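Local coordinates for uncharacterized protein (Borrelia turicatae, PDB 5VJ4), which is of unknown function but is a putative surface protein of relapsing fever spirochetes, probably able to bind lipid, at residues Ile169-Leu182 and Phe224-Asp236. Numbering follows the deposited sequence.
With SO4 (sulfate ion), chain H; SO4 (sulfate ion), chain I.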
ATOM      1  N   ILE A 169      -8.453  26.091  -7.297  1.00 77.17           N
ATOM      2  CA  ILE A 169      -8.857  25.285  -8.450  1.00 76.32           C
ATOM      3  C   ILE A 169      -9.929  24.222  -8.071  1.00 61.37           C
ATOM      4  O   ILE A 169     -10.900  24.022  -8.792  1.00 70.05           O
ATOM      5  CB  ILE A 169      -7.620  24.702  -9.178  1.00 65.51           C
ATOM      6  CG1 ILE A 169      -6.988  25.746 -10.137  1.00 56.45           C
ATOM      7  CG2 ILE A 169      -7.974  23.432  -9.932  1.00 66.75           C
ATOM      8  CD1 ILE A 169      -6.131  26.819  -9.486  1.00 75.44           C
ATOM      9  N   ILE A 170      -9.765  23.573  -6.927  1.00 67.47           N
ATOM     10  CA  ILE A 170     -10.739  22.572  -6.465  1.00 82.76           C
ATOM     11  C   ILE A 170     -12.123  23.189  -6.260  1.00 72.28           C
ATOM     12  O   ILE A 170     -13.117  22.613  -6.668  1.00 75.11           O
ATOM     13  CB  ILE A 170     -10.288  21.865  -5.148  1.00101.39           C
ATOM     14  CG1 ILE A 170      -9.211  20.821  -5.414  1.00 81.30           C
ATOM     15  CG2 ILE A 170     -11.455  21.189  -4.433  1.00 98.79           C
ATOM     16  CD1 ILE A 170      -8.772  20.068  -4.171  1.00 94.69           C
ATOM     17  N   GLU A 171     -12.181  24.343  -5.606  1.00 83.57           N
ATOM     18  CA  GLU A 171     -13.465  24.915  -5.210  1.00 93.67           C
ATOM     19  C   GLU A 171     -14.171  25.717  -6.275  1.00 91.72           C
ATOM     20  O   GLU A 171     -15.342  26.059  -6.099  1.00101.89           O
ATOM     21  CB  GLU A 171     -13.334  25.729  -3.945  1.00 79.66           C
ATOM     22  CG  GLU A 171     -13.691  24.919  -2.718  1.00106.24           C
ATOM     23  CD  GLU A 171     -12.910  25.347  -1.489  1.00143.25           C
ATOM     24  OE1 GLU A 171     -12.186  26.380  -1.529  1.00129.40           O
ATOM     25  OE2 GLU A 171     -13.012  24.632  -0.471  1.00121.84           O
ATOM     26  N   ASP A 172     -13.479  25.999  -7.378  1.00 85.98           N
ATOM     27  CA  ASP A 172     -14.128  26.609  -8.538  1.00 89.85           C
ATOM     28  C   ASP A 172     -15.350  25.783  -8.929  1.00 98.71           C
ATOM     29  O   ASP A 172     -15.236  24.562  -9.083  1.00 89.82           O
ATOM     30  CB  ASP A 172     -13.184  26.718  -9.729  1.00 91.38           C
ATOM     31  CG  ASP A 172     -13.788  27.502 -10.892  1.00100.83           C
ATOM     32  OD1 ASP A 172     -14.914  27.156 -11.337  1.00 89.39           O
ATOM     33  OD2 ASP A 172     -13.113  28.457 -11.358  1.00 87.77           O
ATOM     34  N   PRO A 173     -16.521  26.447  -9.070  1.00 96.91           N
ATOM     35  CA  PRO A 173     -17.756  25.721  -9.368  1.00 91.71           C
ATOM     36  C   PRO A 173     -17.734  24.934 -10.683  1.00 83.20           C
ATOM     37  O   PRO A 173     -18.385  23.886 -10.744  1.00 79.78           O
ATOM     38  CB  PRO A 173     -18.823  26.819  -9.377  1.00 96.61           C
ATOM     39  CG  PRO A 173     -18.073  28.109  -9.540  1.00108.78           C
ATOM     40  CD  PRO A 173     -16.782  27.881  -8.830  1.00 95.12           C
ATOM     41  N   THR A 174     -16.983  25.406 -11.689  1.00 69.40           N
ATOM     42  CA  THR A 174     -16.754  24.639 -12.938  1.00 95.88           C
ATOM     43  C   THR A 174     -16.324  23.204 -12.647  1.00101.24           C
ATOM     44  O   THR A 174     -16.755  22.256 -13.298  1.00104.38           O
ATOM     45  CB  THR A 174     -15.641  25.259 -13.810  1.00 90.47           C
ATOM     46  OG1 THR A 174     -16.008  26.587 -14.171  1.00 91.71           O
ATOM     47  CG2 THR A 174     -15.389  24.424 -15.089  1.00 79.02           C
ATOM     48  N   ASN A 175     -15.469  23.062 -11.649  1.00 98.41           N
ATOM     49  CA  ASN A 175     -14.881  21.790 -11.353  1.00 87.38           C
ATOM     50  C   ASN A 175     -15.688  20.948 -10.348  1.00 91.86           C
ATOM     51  O   ASN A 175     -15.160  19.961  -9.833  1.00116.11           O
ATOM     52  CB  ASN A 175     -13.420  22.007 -10.931  1.00 81.17           C
ATOM     53  CG  ASN A 175     -12.624  22.829 -11.954  1.00 79.06           C
ATOM     54  OD1 ASN A 175     -12.605  22.510 -13.143  1.00 96.08           O
ATOM     55  ND2 ASN A 175     -11.949  23.877 -11.485  1.00 71.80           N
ATOM     56  N   GLU A 176     -16.958  21.307 -10.097  1.00 90.39           N
ATOM     57  CA  GLU A 176     -17.852  20.505  -9.215  1.00 96.36           C
ATOM     58  C   GLU A 176     -17.743  19.014  -9.523  1.00 83.47           C
ATOM     59  O   GLU A 176     -17.515  18.201  -8.623  1.00 84.59           O
ATOM     60  CB  GLU A 176     -19.324  20.947  -9.273  1.00 60.10           C
ATOM     61  N   GLY A 177     -17.812  18.690 -10.814  1.00 75.34           N
ATOM     62  CA  GLY A 177     -17.816  17.316 -11.305  1.00 76.90           C
ATOM     63  C   GLY A 177     -16.655  16.479 -10.840  1.00 77.11           C
ATOM     64  O   GLY A 177     -16.774  15.254 -10.728  1.00 86.23           O
ATOM     65  N   VAL A 178     -15.533  17.139 -10.566  1.00 75.11           N
ATOM     66  CA  VAL A 178     -14.308  16.443 -10.131  1.00 77.77           C
ATOM     67  C   VAL A 178     -13.820  16.850  -8.737  1.00 86.87           C
ATOM     68  O   VAL A 178     -12.840  16.291  -8.237  1.00100.19           O
ATOM     69  CB  VAL A 178     -13.148  16.595 -11.155  1.00 75.11           C
ATOM     70  CG1 VAL A 178     -13.482  15.889 -12.474  1.00 66.79           C
ATOM     71  CG2 VAL A 178     -12.760  18.065 -11.369  1.00 60.41           C
ATOM     72  N   LYS A 179     -14.494  17.817  -8.118  1.00 92.06           N
ATOM     73  CA  LYS A 179     -14.113  18.361  -6.803  1.00 90.03           C
ATOM     74  C   LYS A 179     -13.642  17.274  -5.821  1.00 83.70           C
ATOM     75  O   LYS A 179     -12.490  17.287  -5.368  1.00 73.34           O
ATOM     76  CB  LYS A 179     -15.288  19.152  -6.202  1.00 94.97           C
ATOM     77  CG  LYS A 179     -14.953  19.953  -4.955  1.00102.48           C
ATOM     78  CD  LYS A 179     -16.204  20.318  -4.167  1.00109.76           C
ATOM     79  CE  LYS A 179     -15.940  21.451  -3.182  1.00108.48           C
ATOM     80  NZ  LYS A 179     -17.028  21.500  -2.170  1.00 97.50           N
ATOM     81  N   THR A 180     -14.533  16.318  -5.550  1.00 63.70           N
ATOM     82  CA  THR A 180     -14.279  15.252  -4.595  1.00 67.49           C
ATOM     83  C   THR A 180     -12.949  14.568  -4.856  1.00 72.95           C
ATOM     84  O   THR A 180     -12.101  14.491  -3.958  1.00 89.44           O
ATOM     85  CB  THR A 180     -15.434  14.215  -4.570  1.00 63.22           C
ATOM     86  OG1 THR A 180     -16.587  14.822  -4.005  1.00 75.61           O
ATOM     87  CG2 THR A 180     -15.107  13.042  -3.696  1.00 73.86           C
ATOM     88  N   ARG A 181     -12.756  14.105  -6.088  1.00 64.01           N
ATOM     89  CA  ARG A 181     -11.604  13.267  -6.400  1.00 49.01           C
ATOM     90  C   ARG A 181     -10.299  13.982  -6.147  1.00 65.22           C
ATOM     91  O   ARG A 181      -9.307  13.338  -5.751  1.00 60.79           O
ATOM     92  CB  ARG A 181     -11.644  12.775  -7.840  1.00 50.30           C
ATOM     93  CG  ARG A 181     -11.029  11.401  -8.004  1.00 45.63           C
ATOM     94  CD  ARG A 181     -11.339  10.860  -9.358  1.00 51.26           C
ATOM     95  NE  ARG A 181     -10.495   9.718  -9.691  1.00 84.97           N
ATOM     96  CZ  ARG A 181     -10.300   9.278 -10.932  1.00 86.08           C
ATOM     97  NH1 ARG A 181     -10.881   9.890 -11.966  1.00 78.72           N
ATOM     98  NH2 ARG A 181      -9.546   8.211 -11.134  1.00 58.31           N
ATOM     99  N   LEU A 182     -10.300  15.298  -6.379  1.00 51.94           N
ATOM    100  CA  LEU A 182      -9.125  16.096  -6.081  1.00 61.91           C
ATOM    101  C   LEU A 182      -8.880  16.229  -4.581  1.00 62.90           C
ATOM    102  O   LEU A 182      -7.751  16.040  -4.123  1.00 69.32           O
ATOM    103  CB  LEU A 182      -9.192  17.447  -6.772  1.00 63.44           C
ATOM    104  CG  LEU A 182      -9.148  17.380  -8.304  1.00 68.52           C
ATOM    105  CD1 LEU A 182      -9.267  18.786  -8.846  1.00 86.62           C
ATOM    106  CD2 LEU A 182      -7.883  16.724  -8.860  1.00 62.91           C
ATOM    107  N   PHE A 224      -2.923  20.186 -10.368  1.00 57.70           N
ATOM    108  CA  PHE A 224      -4.384  20.177 -10.418  1.00 66.97           C
ATOM    109  C   PHE A 224      -4.922  21.101 -11.495  1.00 61.05           C
ATOM    110  O   PHE A 224      -5.804  20.713 -12.272  1.00 61.70           O
ATOM    111  CB  PHE A 224      -4.972  20.540  -9.055  1.00 51.09           C
ATOM    112  CG  PHE A 224      -4.816  19.469  -8.027  1.00 57.79           C
ATOM    113  CD1 PHE A 224      -3.848  18.467  -8.164  1.00 67.72           C
ATOM    114  CD2 PHE A 224      -5.611  19.472  -6.899  1.00 57.13           C
ATOM    115  CE1 PHE A 224      -3.691  17.482  -7.206  1.00 55.00           C
ATOM    116  CE2 PHE A 224      -5.453  18.495  -5.930  1.00 59.01           C
ATOM    117  CZ  PHE A 224      -4.486  17.510  -6.083  1.00 54.17           C
ATOM    118  N   LYS A 225      -4.366  22.312 -11.514  1.00 61.81           N
ATOM    119  CA  LYS A 225      -4.639  23.356 -12.490  1.00 68.23           C
ATOM    120  C   LYS A 225      -4.715  22.751 -13.902  1.00 86.61           C
ATOM    121  O   LYS A 225      -5.665  23.039 -14.645  1.00 62.59           O
ATOM    122  CB  LYS A 225      -3.528  24.407 -12.367  1.00 77.88           C
ATOM    123  CG  LYS A 225      -3.701  25.741 -13.090  1.00 91.36           C
ATOM    124  CD  LYS A 225      -2.405  26.567 -13.093  1.00109.60           C
ATOM    125  CE  LYS A 225      -1.160  25.694 -13.326  1.00139.10           C
ATOM    126  NZ  LYS A 225       0.137  26.420 -13.233  1.00120.99           N
ATOM    127  N   GLU A 226      -3.763  21.876 -14.238  1.00 64.75           N
ATOM    128  CA  GLU A 226      -3.778  21.203 -15.526  1.00 58.43           C
ATOM    129  C   GLU A 226      -4.775  20.071 -15.553  1.00 61.53           C
ATOM    130  O   GLU A 226      -5.448  19.856 -16.543  1.00 76.28           O
ATOM    131  CB  GLU A 226      -2.391  20.676 -15.876  1.00 68.23           C
ATOM    132  CG  GLU A 226      -1.371  21.789 -16.059  1.00112.27           C
ATOM    133  CD  GLU A 226      -1.511  22.513 -17.399  1.00145.36           C
ATOM    134  OE1 GLU A 226      -1.879  23.713 -17.408  1.00143.70           O
ATOM    135  OE2 GLU A 226      -1.251  21.876 -18.445  1.00139.18           O
ATOM    136  N   ILE A 227      -4.878  19.350 -14.451  1.00 67.89           N
ATOM    137  CA  ILE A 227      -5.704  18.166 -14.429  1.00 55.99           C
ATOM    138  C   ILE A 227      -7.175  18.463 -14.688  1.00 72.05           C
ATOM    139  O   ILE A 227      -7.859  17.706 -15.400  1.00 61.20           O
ATOM    140  CB  ILE A 227      -5.503  17.389 -13.135  1.00 51.62           C
ATOM    141  CG1 ILE A 227      -4.134  16.720 -13.172  1.00 64.31           C
ATOM    142  CG2 ILE A 227      -6.508  16.279 -13.019  1.00 44.81           C
ATOM    143  CD1 ILE A 227      -3.749  16.017 -11.892  1.00 60.34           C
ATOM    144  N   VAL A 228      -7.658  19.575 -14.142  1.00 74.17           N
ATOM    145  CA  VAL A 228      -9.068  19.951 -14.332  1.00 86.57           C
ATOM    146  C   VAL A 228      -9.461  20.179 -15.778  1.00 90.82           C
ATOM    147  O   VAL A 228     -10.585  19.892 -16.155  1.00 97.93           O
ATOM    148  CB  VAL A 228      -9.490  21.166 -13.487  1.00 79.58           C
ATOM    149  CG1 VAL A 228      -9.292  20.839 -12.026  1.00 91.59           C
ATOM    150  CG2 VAL A 228      -8.742  22.444 -13.868  1.00 84.47           C
ATOM    151  N   LYS A 229      -8.524  20.681 -16.571  1.00 84.32           N
ATOM    152  CA  LYS A 229      -8.751  20.940 -17.974  1.00 63.49           C
ATOM    153  C   LYS A 229      -9.021  19.653 -18.762  1.00 72.09           C
ATOM    154  O   LYS A 229      -9.836  19.653 -19.673  1.00 86.96           O
ATOM    155  CB  LYS A 229      -7.583  21.722 -18.530  1.00 52.42           C
ATOM    156  CG  LYS A 229      -7.304  22.938 -17.656  1.00 66.77           C
ATOM    157  CD  LYS A 229      -6.402  23.994 -18.291  1.00 77.65           C
ATOM    158  CE  LYS A 229      -4.961  23.520 -18.486  1.00106.14           C
ATOM    159  NZ  LYS A 229      -4.047  24.660 -18.760  1.00130.08           N
ATOM    160  N   ASN A 230      -8.390  18.548 -18.387  1.00 75.48           N
ATOM    161  CA  ASN A 230      -8.630  17.294 -19.087  1.00 57.09           C
ATOM    162  C   ASN A 230      -8.803  16.109 -18.159  1.00 59.69           C
ATOM    163  O   ASN A 230      -7.966  15.230 -18.134  1.00 61.52           O
ATOM    164  CB  ASN A 230      -7.471  17.018 -20.024  1.00 83.20           C
ATOM    165  CG  ASN A 230      -7.497  17.898 -21.220  1.00 82.45           C
ATOM    166  OD1 ASN A 230      -6.742  18.861 -21.303  1.00 93.13           O
ATOM    167  ND2 ASN A 230      -8.393  17.598 -22.152  1.00110.16           N
ATOM    168  N   PRO A 231      -9.915  16.049 -17.427  1.00 77.29           N
ATOM    169  CA  PRO A 231     -10.194  15.046 -16.383  1.00 56.61           C
ATOM    170  C   PRO A 231      -9.958  13.553 -16.645  1.00 50.86           C
ATOM    171  O   PRO A 231      -9.913  12.782 -15.698  1.00 66.34           O
ATOM    172  CB  PRO A 231     -11.661  15.293 -16.080  1.00 51.31           C
ATOM    173  CG  PRO A 231     -11.799  16.765 -16.279  1.00 67.12           C
ATOM    174  CD  PRO A 231     -10.994  17.057 -17.506  1.00 64.15           C
ATOM    175  N   ARG A 232      -9.805  13.129 -17.886  1.00 71.50           N
ATOM    176  CA  ARG A 232      -9.543  11.709 -18.163  1.00 68.04           C
ATOM    177  C   ARG A 232      -8.157  11.283 -17.655  1.00 68.09           C
ATOM    178  O   ARG A 232      -7.968  10.111 -17.299  1.00 67.94           O
ATOM    179  CB  ARG A 232      -9.672  11.429 -19.660  1.00 55.97           C
ATOM    180  CG  ARG A 232      -8.941  12.448 -20.511  1.00 71.11           C
ATOM    181  CD  ARG A 232      -9.251  12.245 -21.949  1.00 75.06           C
ATOM    182  NE  ARG A 232      -8.749  13.351 -22.763  1.00 65.84           N
ATOM    183  CZ  ARG A 232      -7.680  13.244 -23.543  1.00 82.87           C
ATOM    184  NH1 ARG A 232      -7.300  14.283 -24.281  1.00 70.72           N
ATOM    185  NH2 ARG A 232      -6.998  12.091 -23.594  1.00 66.29           N
ATOM    186  N   VAL A 233      -7.212  12.234 -17.613  1.00 51.31           N
ATOM    187  CA  VAL A 233      -5.848  11.949 -17.171  1.00 54.37           C
ATOM    188  C   VAL A 233      -5.792  11.281 -15.802  1.00 67.99           C
ATOM    189  O   VAL A 233      -4.967  10.381 -15.602  1.00 54.81           O
ATOM    190  CB  VAL A 233      -4.943  13.168 -17.252  1.00 48.80           C
ATOM    191  CG1 VAL A 233      -4.971  13.707 -18.668  1.00 59.15           C
ATOM    192  CG2 VAL A 233      -5.397  14.263 -16.325  1.00 62.53           C
HETATM  193  N   MSE A 234      -6.719  11.653 -14.912  1.00 65.16           N
HETATM  194  CA  MSE A 234      -6.834  11.012 -13.581  1.00 71.53           C
HETATM  195  C   MSE A 234      -6.941   9.502 -13.598  1.00 59.15           C
HETATM  196  O   MSE A 234      -6.551   8.852 -12.628  1.00 60.42           O
HETATM  197  CB  MSE A 234      -7.999  11.548 -12.764  1.00 62.93           C
HETATM  198  CG  MSE A 234      -8.100  13.052 -12.915  1.00 96.53           C
HETATM  199 SE   MSE A 234      -9.369  13.748 -11.574  1.00 84.63          SE
HETATM  200  CE  MSE A 234      -9.939  15.322 -12.611  1.00123.39           C
ATOM    201  N   ASP A 235      -7.441   8.919 -14.682  1.00 53.82           N
ATOM    202  CA  ASP A 235      -7.552   7.463 -14.750  1.00 58.94           C
ATOM    203  C   ASP A 235      -6.196   6.778 -15.015  1.00 65.09           C
ATOM    204  O   ASP A 235      -6.130   5.557 -15.149  1.00 66.20           O
ATOM    205  CB  ASP A 235      -8.593   7.035 -15.794  1.00102.97           C
ATOM    206  CG  ASP A 235     -10.020   7.430 -15.411  1.00115.97           C
ATOM    207  OD1 ASP A 235     -10.304   7.573 -14.199  1.00 83.30           O
ATOM    208  OD2 ASP A 235     -10.859   7.584 -16.335  1.00100.27           O
ATOM    209  N   ASP A 236      -5.122   7.562 -15.101  1.00 50.25           N
ATOM    210  CA  ASP A 236      -3.799   7.005 -15.218  1.00 57.31           C
ATOM    211  C   ASP A 236      -2.926   7.601 -14.135  1.00 73.09           C
ATOM    212  O   ASP A 236      -2.971   8.815 -13.890  1.00 62.86           O
ATOM    213  CB  ASP A 236      -3.209   7.314 -16.601  1.00 70.33           C
ATOM    214  CG  ASP A 236      -2.069   6.366 -16.993  1.00 90.56           C
ATOM    215  OD1 ASP A 236      -1.963   5.227 -16.464  1.00 97.69           O
ATOM    216  OD2 ASP A 236      -1.281   6.776 -17.863  1.00134.34           O
TER
HETATM  217  S   SO4 H 506     -11.904  14.657 -20.585  0.85114.11           S
HETATM  218  O1  SO4 H 506     -11.568  15.467 -21.799  0.85106.48           O
HETATM  219  O2  SO4 H 506     -10.703  14.669 -19.755  0.85109.90           O
HETATM  220  O3  SO4 H 506     -12.310  13.263 -20.896  0.85 77.63           O
HETATM  221  O4  SO4 H 506     -13.023  15.196 -19.790  0.85 66.04           O
HETATM  222  S   SO4 I 501      -9.207   5.531  -8.600  0.85116.69           S
HETATM  223  O1  SO4 I 501      -8.533   6.138  -9.765  0.85109.49           O
HETATM  224  O2  SO4 I 501      -8.374   4.350  -8.263  0.85 79.15           O
HETATM  225  O3  SO4 I 501      -9.296   6.498  -7.437  0.85 88.70           O
HETATM  226  O4  SO4 I 501     -10.537   5.066  -9.081  0.85 77.11           O
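L182 lays its CD2 methyl over one face of the F224 ring, a CH-pi contact 4.1 Å from the ring centroid, while I170 CD1 meets the ring at its edge. Branched L182 suits this place because its other methyl, CD1, reaches V228 CG1 at 3.8 Å. The same V228 methyl also meets I169 CG2 (3.6 Å); compact and beta-branched, V228 packs against both helix 145-171, through I169, and helix 176-201, through L182. The long, unbranched chain of M234, present as selenomethionine, carries CE to V178 CG1 (3.6 Å) and passes R181 running the opposite way; M234 CB lies over one face of the R181 guanidinium.

R181, extended from CG to NE, ends in a salt bridge: NH1 and NH2 both donate to D235 OD1 (3.3 and 3.2 Å), NH2 nearly along the C-O axis and NH1 from above the carboxylate plane. NH2 also donates to a sulfate, probably from the crystallisation liquor, that R181 of the second subunit holds too. N175, whose OD1 packs on V228 CB (3.4 Å), donates from ND2 to I169 O (2.9 Å), and D172 OD1 accepts from T174 N. This Asx turn lies in the short link between helices 145-171 and 176-201, an alpha-helical hairpin whose bend packs against helix 224-229.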